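Side-chain contacts in ethanolamine kinase Pv091845 (Plasmodium vivax, PDB 2QG7), which probably phosphorylates ethanolamine, the first step in making phosphatidylethanolamine from ethanolamine: residues Glu191-Pro196 with Lys200-Asn205; Arg360-Ala365 with Ile419-Trp424; His367-Ala372 with Asp379-Lys384. One frame throughout, in Å; residues are numbered along the deposited sequence.

In the fold
All three contacts lie in the helical part of a choline/ethanolamine kinase fold. Interaction 2 is buried, its centre about 11 Å from the centre of the chain, and joins helix 360-369 to helix 413-430 through a tyrosine hydroxyl, an amide and an indole. Interaction 3, also buried but with a partly exposed edge, follows along helix 360-369, packing its end against the loop that leads to helix 384-395; proline and aromatic rings replace the polar tips. Interaction 1 is partly buried: it pairs isoleucines where helix 190-194 turns into helix 196-210, and its proline end is exposed. Interactions 1 and 3 touch, with Lys-194 NZ 2.8 Å from Leu-380 O, a probable hydrogen bond.

Interaction 1. Residues Glu191-Pro196 with Lys200-Asn205; sequences EDIKNP and KLIAKN
Ile-193 and Ile-202 meet methyl to methyl: CG2 of Ile-193 lies 3.8 Å from CD1 of Ile-202, the two side chains crossing at a slant. Ile-202 holds CG1 beside its own backbone N (chi1 -65°) and then extends (chi2 162°), which carries CD1 across to the other helix. The nearest group of Ile-193 is its CG2 methyl, with CA and CB just behind it; its longer branch turns away and lies near the carbonyl O of Glu-370. At the other end of the contact the bond is between backbones: Lys-200 N reaches Pro-196 O at 3.3 Å, nearly straight but weak, in the first turn of helix 196-210. Proline suits this opening turn, since it has no N-H to give, and Asn-195 before it is the N-cap, its OD1 taking a weak bond from Lys-197 N. The aliphatic start of Lys-200 packs beside the same carbonyl, with CB 3.6 Å from Pro-196 O, while its end leads off. Farther out, His-367 touches both isoleucines and Phe-390 lies against Ile-202. Branched, wholly apolar side chains thus fit the buried end, which offers apolar contact only, while the one hydrogen bond across the contact is a weak backbone bond at the exposed proline.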
loop_
_atom_site.group_PDB
_atom_site.type_symbol
_atom_site.label_atom_id
_atom_site.label_comp_id
_atom_site.label_asym_id
_atom_site.label_seq_id
_atom_site.Cartn_x
_atom_site.Cartn_y
_atom_site.Cartn_z
ATOM N N GLU D 191 -17.871 -3.472 3.742
ATOM C CA GLU D 191 -18.999 -3.079 2.935
ATOM C C GLU D 191 -20.268 -3.096 3.758
ATOM O O GLU D 191 -21.198 -2.354 3.424
ATOM C CB GLU D 191 -19.157 -3.877 1.608
ATOM C CG GLU D 191 -18.555 -5.286 1.590
ATOM C CD GLU D 191 -17.001 -5.296 1.450
ATOM O OE1 GLU D 191 -16.484 -4.622 0.521
ATOM O OE2 GLU D 191 -16.307 -5.984 2.250
ATOM N N ASP D 192 -20.320 -3.909 4.830
ATOM C CA ASP D 192 -21.469 -3.876 5.725
ATOM C C ASP D 192 -21.554 -2.577 6.508
ATOM O O ASP D 192 -22.632 -2.000 6.603
ATOM C CB ASP D 192 -21.476 -5.052 6.692
ATOM C CG ASP D 192 -21.725 -6.376 5.995
ATOM O OD1 ASP D 192 -21.241 -7.410 6.504
ATOM O OD2 ASP D 192 -22.389 -6.410 4.937
ATOM N N ILE D 193 -20.437 -2.136 7.089
ATOM C CA ILE D 193 -20.417 -0.911 7.876
ATOM C C ILE D 193 -20.758 0.351 7.091
ATOM O O ILE D 193 -21.181 1.351 7.664
ATOM C CB ILE D 193 -19.103 -0.741 8.725
ATOM C CG1 ILE D 193 -17.860 -0.393 7.852
ATOM C CG2 ILE D 193 -18.939 -1.964 9.668
ATOM C CD1 ILE D 193 -16.630 -0.121 8.682
ATOM N N LYS D 194 -20.575 0.287 5.775
ATOM C CA LYS D 194 -20.833 1.390 4.874
ATOM C C LYS D 194 -22.304 1.389 4.453
ATOM O O LYS D 194 -22.853 2.407 4.057
ATOM C CB LYS D 194 -19.935 1.245 3.644
ATOM C CG LYS D 194 -20.010 2.438 2.633
ATOM C CD LYS D 194 -19.079 2.183 1.465
ATOM C CE LYS D 194 -19.161 3.262 0.408
ATOM N NZ LYS D 194 -18.578 4.553 0.901
ATOM N N ASN D 195 -22.910 0.211 4.524
ATOM C CA ASN D 195 -24.319 -0.034 4.212
ATOM C C ASN D 195 -25.269 0.688 5.198
ATOM O O ASN D 195 -25.193 0.475 6.411
ATOM C CB ASN D 195 -24.549 -1.554 4.188
ATOM C CG ASN D 195 -25.968 -1.933 3.896
ATOM O OD1 ASN D 195 -26.750 -1.114 3.410
ATOM N ND2 ASN D 195 -26.320 -3.182 4.200
ATOM N N PRO D 196 -26.108 1.606 4.670
ATOM C CA PRO D 196 -27.050 2.457 5.454
ATOM C C PRO D 196 -27.920 1.688 6.478
ATOM O O PRO D 196 -28.279 2.223 7.516
ATOM C CB PRO D 196 -27.920 3.107 4.358
ATOM C CG PRO D 196 -26.953 3.245 3.187
ATOM C CD PRO D 196 -26.167 1.928 3.221
ATOM N N LYS D 200 -27.140 2.927 10.538
ATOM C CA LYS D 200 -28.224 3.111 11.513
ATOM C C LYS D 200 -27.992 2.346 12.825
ATOM O O LYS D 200 -28.012 2.933 13.889
ATOM C CB LYS D 200 -29.579 2.743 10.862
ATOM C CG LYS D 200 -30.810 2.809 11.823
ATOM C CD LYS D 200 -32.063 2.563 11.069
ATOM C CE LYS D 200 -33.032 1.734 11.879
ATOM N NZ LYS D 200 -33.958 2.567 12.782
ATOM N N LEU D 201 -27.706 1.058 12.735
ATOM C CA LEU D 201 -27.598 0.166 13.897
ATOM C C LEU D 201 -26.307 0.332 14.678
ATOM O O LEU D 201 -26.279 0.143 15.894
ATOM C CB LEU D 201 -27.761 -1.283 13.469
ATOM C CG LEU D 201 -29.145 -1.684 12.957
ATOM C CD1 LEU D 201 -29.181 -3.145 12.447
ATOM C CD2 LEU D 201 -30.163 -1.510 14.075
ATOM N N ILE D 202 -25.245 0.698 13.961
ATOM C CA ILE D 202 -23.936 0.951 14.560
ATOM C C ILE D 202 -23.946 2.255 15.355
ATOM O O ILE D 202 -23.422 2.314 16.477
ATOM C CB ILE D 202 -22.798 0.937 13.476
ATOM C CG1 ILE D 202 -22.680 -0.467 12.872
ATOM C CG2 ILE D 202 -21.468 1.389 14.071
ATOM C CD1 ILE D 202 -21.933 -0.579 11.523
ATOM N N ALA D 203 -24.525 3.289 14.746
ATOM C CA ALA D 203 -24.641 4.642 15.325
ATOM C C ALA D 203 -25.469 4.641 16.604
ATOM O O ALA D 203 -25.064 5.243 17.619
ATOM C CB ALA D 203 -25.252 5.571 14.310
ATOM N N LYS D 204 -26.609 3.934 16.576
ATOM C CA LYS D 204 -27.480 3.801 17.779
ATOM C C LYS D 204 -26.778 3.131 18.946
ATOM O O LYS D 204 -26.916 3.590 20.092
ATOM C CB LYS D 204 -28.755 3.024 17.475
ATOM C CG LYS D 204 -29.795 3.776 16.676
ATOM C CD LYS D 204 -31.000 2.877 16.563
ATOM C CE LYS D 204 -31.931 3.322 15.449
ATOM N NZ LYS D 204 -32.566 4.634 15.790
ATOM N N ASN D 205 -26.038 2.049 18.659
ATOM C CA ASN D 205 -25.229 1.348 19.677
ATOM C C ASN D 205 -24.056 2.168 20.158
ATOM O O ASN D 205 -23.659 2.105 21.319
ATOM C CB ASN D 205 -24.743 -0.005 19.157
ATOM C CG ASN D 205 -24.360 -0.951 20.284
ATOM O OD1 ASN D 205 -25.070 -1.078 21.278
ATOM N ND2 ASN D 205 -23.233 -1.610 20.137
#

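Interaction 2. Residues Arg360-Ala365 with Ile419-Trp424; sequences RAYDIA and INWGLW
The Tyr-362 ring presents its hydroxyl edge to Asn-420, whose ND2 lies near the ring plane, while the amide plane stands 85° from the ring. This is helix-to-helix packing within the kinase-like fold of the choline/ethanolamine kinases, joining helix 360-369 to helix 413-430. On the Trp-421 indole, the same ND2 sits over one face, 3.5 Å above the plane and displaced toward the rim. Trp-424 CE3 lies in the plane of that indole at its edge, and Trp-421 CZ3 is 3.4 Å above the centre of the Trp-424 ring; Tyr-354 meets Trp-421 edge-to-face. A broad indole suits a place with so many ring neighbours, and a short amide fits between phenol and indole. The CA atoms of Tyr-362 and Asn-420 are 10.4 Å apart, and the length of tyrosine suits the gap, its CG anti to the backbone N (chi1 180°). From helix 236-251, Leu-236 packs on Tyr-362, and Ile-240 and Tyr-243 on Asn-420. Asn-366 OD1 takes a weak hydrogen bond from the indole, and Trp-421 NE1 lies 3.7 Å from Tyr-362 OH. Amide and phenol do not form a hydrogen bond: Tyr-362 OH and Asn-420 ND2 are 3.0 Å apart, but the angle is poor.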
loop_
_atom_site.group_PDB
_atom_site.type_symbol
_atom_site.label_atom_id
_atom_site.label_comp_id
_atom_site.label_asym_id
_atom_site.label_seq_id
_atom_site.Cartn_x
_atom_site.Cartn_y
_atom_site.Cartn_z
ATOM N N ARG D 360 -15.641 12.286 21.460
ATOM C CA ARG D 360 -16.616 11.489 20.751
ATOM C C ARG D 360 -16.408 11.559 19.271
ATOM O O ARG D 360 -16.825 10.644 18.534
ATOM C CB ARG D 360 -18.065 11.888 21.120
ATOM C CG ARG D 360 -18.442 13.351 20.865
ATOM C CD ARG D 360 -19.932 13.540 20.640
ATOM N NE ARG D 360 -20.282 14.910 20.217
ATOM C CZ ARG D 360 -21.525 15.398 20.043
ATOM N NH1 ARG D 360 -22.600 14.637 20.269
ATOM N NH2 ARG D 360 -21.704 16.670 19.644
ATOM N N ALA D 361 -15.787 12.644 18.822
ATOM C CA ALA D 361 -15.572 12.875 17.395
ATOM C C ALA D 361 -14.418 11.995 16.863
ATOM O O ALA D 361 -14.468 11.551 15.710
ATOM C CB ALA D 361 -15.324 14.311 17.126
ATOM N N TYR D 362 -13.416 11.713 17.710
ATOM C CA TYR D 362 -12.419 10.694 17.386
ATOM C C TYR D 362 -12.996 9.290 17.029
ATOM O O TYR D 362 -12.599 8.692 16.021
ATOM C CB TYR D 362 -11.408 10.561 18.495
ATOM C CG TYR D 362 -10.392 9.526 18.175
ATOM C CD1 TYR D 362 -9.272 9.833 17.374
ATOM C CD2 TYR D 362 -10.542 8.215 18.647
ATOM C CE1 TYR D 362 -8.313 8.862 17.075
ATOM C CE2 TYR D 362 -9.598 7.218 18.324
ATOM C CZ TYR D 362 -8.483 7.559 17.550
ATOM O OH TYR D 362 -7.571 6.566 17.257
ATOM N N ASP D 363 -13.920 8.788 17.856
ATOM C CA ASP D 363 -14.498 7.473 17.663
ATOM C C ASP D 363 -15.321 7.348 16.395
ATOM O O ASP D 363 -15.349 6.290 15.781
ATOM C CB ASP D 363 -15.339 7.099 18.878
ATOM C CG ASP D 363 -15.238 5.618 19.254
ATOM O OD1 ASP D 363 -14.305 4.905 18.770
ATOM O OD2 ASP D 363 -16.103 5.192 20.055
ATOM N N ILE D 364 -15.974 8.416 15.993
ATOM C CA ILE D 364 -16.774 8.438 14.789
ATOM C C ILE D 364 -15.912 8.546 13.511
ATOM O O ILE D 364 -16.143 7.811 12.548
ATOM C CB ILE D 364 -17.851 9.593 14.830
ATOM C CG1 ILE D 364 -18.675 9.488 16.131
ATOM C CG2 ILE D 364 -18.759 9.590 13.540
ATOM C CD1 ILE D 364 -19.533 10.737 16.457
ATOM N N ALA D 365 -14.940 9.453 13.510
ATOM C CA ALA D 365 -14.025 9.634 12.386
ATOM C C ALA D 365 -13.093 8.422 12.198
ATOM O O ALA D 365 -12.786 8.044 11.064
ATOM C CB ALA D 365 -13.220 10.936 12.550
ATOM N N ILE D 419 -2.750 9.279 12.270
ATOM C CA ILE D 419 -1.533 9.372 13.026
ATOM C C ILE D 419 -1.479 8.348 14.142
ATOM O O ILE D 419 -0.460 7.681 14.343
ATOM C CB ILE D 419 -1.313 10.817 13.548
ATOM C CG1 ILE D 419 -1.140 11.758 12.342
ATOM C CG2 ILE D 419 -0.118 10.871 14.490
ATOM C CD1 ILE D 419 -1.171 13.290 12.647
ATOM N N ASN D 420 -2.578 8.218 14.871
ATOM C CA ASN D 420 -2.691 7.231 15.939
ATOM C C ASN D 420 -2.376 5.812 15.459
ATOM O O ASN D 420 -1.576 5.108 16.074
ATOM C CB ASN D 420 -4.102 7.288 16.586
ATOM C CG ASN D 420 -4.230 6.362 17.788
ATOM O OD1 ASN D 420 -3.703 6.636 18.861
ATOM N ND2 ASN D 420 -4.907 5.240 17.596
ATOM N N TRP D 421 -3.027 5.373 14.397
ATOM C CA TRP D 421 -2.847 4.013 13.944
ATOM C C TRP D 421 -1.598 3.801 13.105
ATOM O O TRP D 421 -1.126 2.675 13.018
ATOM C CB TRP D 421 -4.091 3.492 13.227
ATOM C CG TRP D 421 -5.210 3.235 14.219
ATOM C CD1 TRP D 421 -6.338 3.979 14.381
ATOM C CD2 TRP D 421 -5.255 2.215 15.234
ATOM N NE1 TRP D 421 -7.094 3.461 15.398
ATOM C CE2 TRP D 421 -6.454 2.393 15.948
ATOM C CE3 TRP D 421 -4.397 1.163 15.604
ATOM C CZ2 TRP D 421 -6.835 1.560 17.005
ATOM C CZ3 TRP D 421 -4.775 0.327 16.667
ATOM C CH2 TRP D 421 -5.976 0.534 17.359
ATOM N N GLY D 422 -1.082 4.882 12.487
ATOM C CA GLY D 422 0.255 4.875 11.915
ATOM C C GLY D 422 1.359 4.559 12.910
ATOM O O GLY D 422 2.229 3.777 12.607
ATOM N N LEU D 423 1.339 5.201 14.081
ATOM C CA LEU D 423 2.400 5.071 15.047
ATOM C C LEU D 423 2.247 3.786 15.810
ATOM O O LEU D 423 3.240 3.162 16.160
ATOM C CB LEU D 423 2.396 6.232 16.023
ATOM C CG LEU D 423 2.583 7.672 15.561
ATOM C CD1 LEU D 423 2.359 8.627 16.735
ATOM C CD2 LEU D 423 3.930 7.894 14.836
ATOM N N TRP D 424 1.011 3.386 16.088
ATOM C CA TRP D 424 0.750 2.096 16.697
ATOM C C TRP D 424 1.306 0.963 15.842
ATOM O O TRP D 424 1.982 0.064 16.333
ATOM C CB TRP D 424 -0.772 1.905 16.873
ATOM C CG TRP D 424 -1.156 0.576 17.405
ATOM C CD1 TRP D 424 -1.195 0.198 18.723
ATOM C CD2 TRP D 424 -1.530 -0.581 16.636
ATOM N NE1 TRP D 424 -1.609 -1.118 18.820
ATOM C CE2 TRP D 424 -1.798 -1.627 17.559
ATOM C CE3 TRP D 424 -1.655 -0.839 15.259
ATOM C CZ2 TRP D 424 -2.176 -2.910 17.147
ATOM C CZ3 TRP D 424 -2.017 -2.085 14.849
ATOM C CH2 TRP D 424 -2.316 -3.124 15.808
#

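Interaction 3. Residues His367-Ala372 with Asp379-Lys384; sequences HFNEYA and DLTPSK
Pro-382 sits in the corner made by the rings of Phe-368 and Tyr-371, and this is the tight part of the contact. Its CG stands over one face of the Phe-368 ring, 3.8 Å from the centroid and 23° off the normal, a CH-pi contact. The adjacent CD makes a second one over the Tyr-371 face, 4.1 Å from that ring's centroid. Phe-368 and Tyr-371 both set CG beside the backbone N (chi1 -75° and -86°), presenting their rings to the same proline, whose compact, rigid ring suits the corner. Leu-380 O lies in the plane of the Tyr-371 ring, at its edge, 3.3 Å from Tyr-371 CB. The phenol OH of Tyr-371 bonds to Gln-199. Close contacts continue beside the rings: Thr-381 lays its CG2 methyl 3.5 Å from Phe-368 O, with OG1 bonded to Trp-378 O, and Leu-380 CB is 3.6 Å from Tyr-371 O. The packing is looser at Ala-372, and the chain is exposed at Asp-379, Ser-383 and Lys-384. Ser-383 is the N-cap of helix 384-395, its OG weakly bonded to Glu-386 N. A proline in an aromatic corner, followed by a capping serine, here forms the connection from helix 360-369 to helix 384-395 in the choline/ethanolamine kinase fold.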
loop_
_atom_site.group_PDB
_atom_site.type_symbol
_atom_site.label_atom_id
_atom_site.label_comp_id
_atom_site.label_asym_id
_atom_site.label_seq_id
_atom_site.Cartn_x
_atom_site.Cartn_y
_atom_site.Cartn_z
ATOM N N HIS D 367 -14.014 5.407 12.966
ATOM C CA HIS D 367 -14.896 4.434 12.397
ATOM C C HIS D 367 -15.093 4.669 10.902
ATOM O O HIS D 367 -15.196 3.734 10.105
ATOM C CB HIS D 367 -16.253 4.451 13.122
ATOM C CG HIS D 367 -17.258 3.505 12.526
ATOM N ND1 HIS D 367 -17.040 2.148 12.441
ATOM C CD2 HIS D 367 -18.469 3.722 11.963
ATOM C CE1 HIS D 367 -18.071 1.564 11.856
ATOM N NE2 HIS D 367 -18.951 2.496 11.546
ATOM N N PHE D 368 -15.155 5.929 10.521
ATOM C CA PHE D 368 -15.319 6.294 9.130
ATOM C C PHE D 368 -14.059 6.001 8.291
ATOM O O PHE D 368 -14.166 5.649 7.118
ATOM C CB PHE D 368 -15.673 7.765 9.040
ATOM C CG PHE D 368 -17.109 8.063 9.431
ATOM C CD1 PHE D 368 -18.078 7.040 9.438
ATOM C CD2 PHE D 368 -17.509 9.354 9.745
ATOM C CE1 PHE D 368 -19.402 7.323 9.793
ATOM C CE2 PHE D 368 -18.842 9.650 10.061
ATOM C CZ PHE D 368 -19.776 8.640 10.089
ATOM N N ASN D 369 -12.884 6.124 8.902
ATOM C CA ASN D 369 -11.678 5.649 8.250
ATOM C C ASN D 369 -11.691 4.151 7.950
ATOM O O ASN D 369 -11.020 3.719 7.038
ATOM C CB ASN D 369 -10.403 6.034 9.008
ATOM C CG ASN D 369 -9.927 7.415 8.670
ATOM O OD1 ASN D 369 -10.099 7.883 7.547
ATOM N ND2 ASN D 369 -9.287 8.074 9.630
ATOM N N GLU D 370 -12.433 3.382 8.729
ATOM C CA GLU D 370 -12.392 1.936 8.647
ATOM C C GLU D 370 -13.301 1.407 7.563
ATOM O O GLU D 370 -13.465 0.230 7.408
ATOM C CB GLU D 370 -12.720 1.321 10.027
ATOM C CG GLU D 370 -11.678 1.581 11.174
ATOM C CD GLU D 370 -10.270 0.971 10.883
ATOM O OE1 GLU D 370 -9.245 1.445 11.471
ATOM O OE2 GLU D 370 -10.159 -0.025 10.097
ATOM N N TYR D 371 -13.920 2.285 6.816
ATOM C CA TYR D 371 -14.742 1.942 5.683
ATOM C C TYR D 371 -13.790 1.483 4.574
ATOM O O TYR D 371 -14.170 0.660 3.694
ATOM C CB TYR D 371 -15.494 3.203 5.213
ATOM C CG TYR D 371 -16.819 3.514 5.921
ATOM C CD1 TYR D 371 -16.973 3.334 7.314
ATOM C CD2 TYR D 371 -17.900 4.038 5.205
ATOM C CE1 TYR D 371 -18.174 3.633 7.945
ATOM C CE2 TYR D 371 -19.109 4.351 5.830
ATOM C CZ TYR D 371 -19.238 4.146 7.197
ATOM O OH TYR D 371 -20.451 4.428 7.820
ATOM N N ALA D 372 -12.585 2.068 4.598
ATOM C CA ALA D 372 -11.462 1.719 3.709
ATOM C C ALA D 372 -10.905 0.317 3.962
ATOM O O ALA D 372 -10.306 -0.271 3.061
ATOM C CB ALA D 372 -10.349 2.746 3.845
ATOM N N ASP D 379 -11.234 5.972 -0.955
ATOM C CA ASP D 379 -12.428 6.428 -1.666
ATOM C C ASP D 379 -13.729 5.794 -1.109
ATOM O O ASP D 379 -14.844 6.186 -1.476
ATOM C CB ASP D 379 -12.274 6.157 -3.175
ATOM C CG ASP D 379 -11.952 4.679 -3.488
ATOM O OD1 ASP D 379 -11.040 4.060 -2.831
ATOM O OD2 ASP D 379 -12.596 4.135 -4.422
ATOM N N LEU D 380 -13.575 4.812 -0.225
ATOM C CA LEU D 380 -14.699 4.164 0.413
ATOM C C LEU D 380 -15.130 4.894 1.694
ATOM O O LEU D 380 -16.163 4.593 2.249
ATOM C CB LEU D 380 -14.365 2.692 0.694
ATOM C CG LEU D 380 -14.103 1.759 -0.511
ATOM C CD1 LEU D 380 -13.681 0.392 -0.069
ATOM C CD2 LEU D 380 -15.352 1.625 -1.355
ATOM N N THR D 381 -14.330 5.851 2.159
ATOM C CA THR D 381 -14.689 6.633 3.325
ATOM C C THR D 381 -15.905 7.516 2.979
ATOM O O THR D 381 -16.043 7.935 1.821
ATOM C CB THR D 381 -13.518 7.493 3.818
ATOM O OG1 THR D 381 -13.075 8.329 2.743
ATOM C CG2 THR D 381 -12.377 6.629 4.335
ATOM N N PRO D 382 -16.809 7.771 3.969
ATOM C CA PRO D 382 -18.125 8.406 3.627
ATOM C C PRO D 382 -18.074 9.823 2.986
ATOM O O PRO D 382 -17.275 10.680 3.417
ATOM C CB PRO D 382 -18.867 8.444 4.981
ATOM C CG PRO D 382 -17.845 8.346 6.011
ATOM C CD PRO D 382 -16.697 7.516 5.426
ATOM N N SER D 383 -18.914 10.031 1.941
ATOM C CA SER D 383 -19.307 11.416 1.534
ATOM C C SER D 383 -20.077 12.165 2.631
ATOM O O SER D 383 -20.589 11.549 3.568
ATOM C CB SER D 383 -20.146 11.420 0.250
ATOM O OG SER D 383 -21.370 10.740 0.450
ATOM N N LYS D 384 -20.144 13.500 2.509
ATOM C CA LYS D 384 -20.968 14.374 3.389
ATOM C C LYS D 384 -22.355 13.795 3.684
ATOM O O LYS D 384 -22.843 13.839 4.805
ATOM C CB LYS D 384 -21.140 15.762 2.745
ATOM C CG LYS D 384 -21.693 16.856 3.671
ATOM C CD LYS D 384 -20.577 17.624 4.389
ATOM C CE LYS D 384 -21.038 19.035 4.791
ATOM N NZ LYS D 384 -22.228 19.047 5.716
#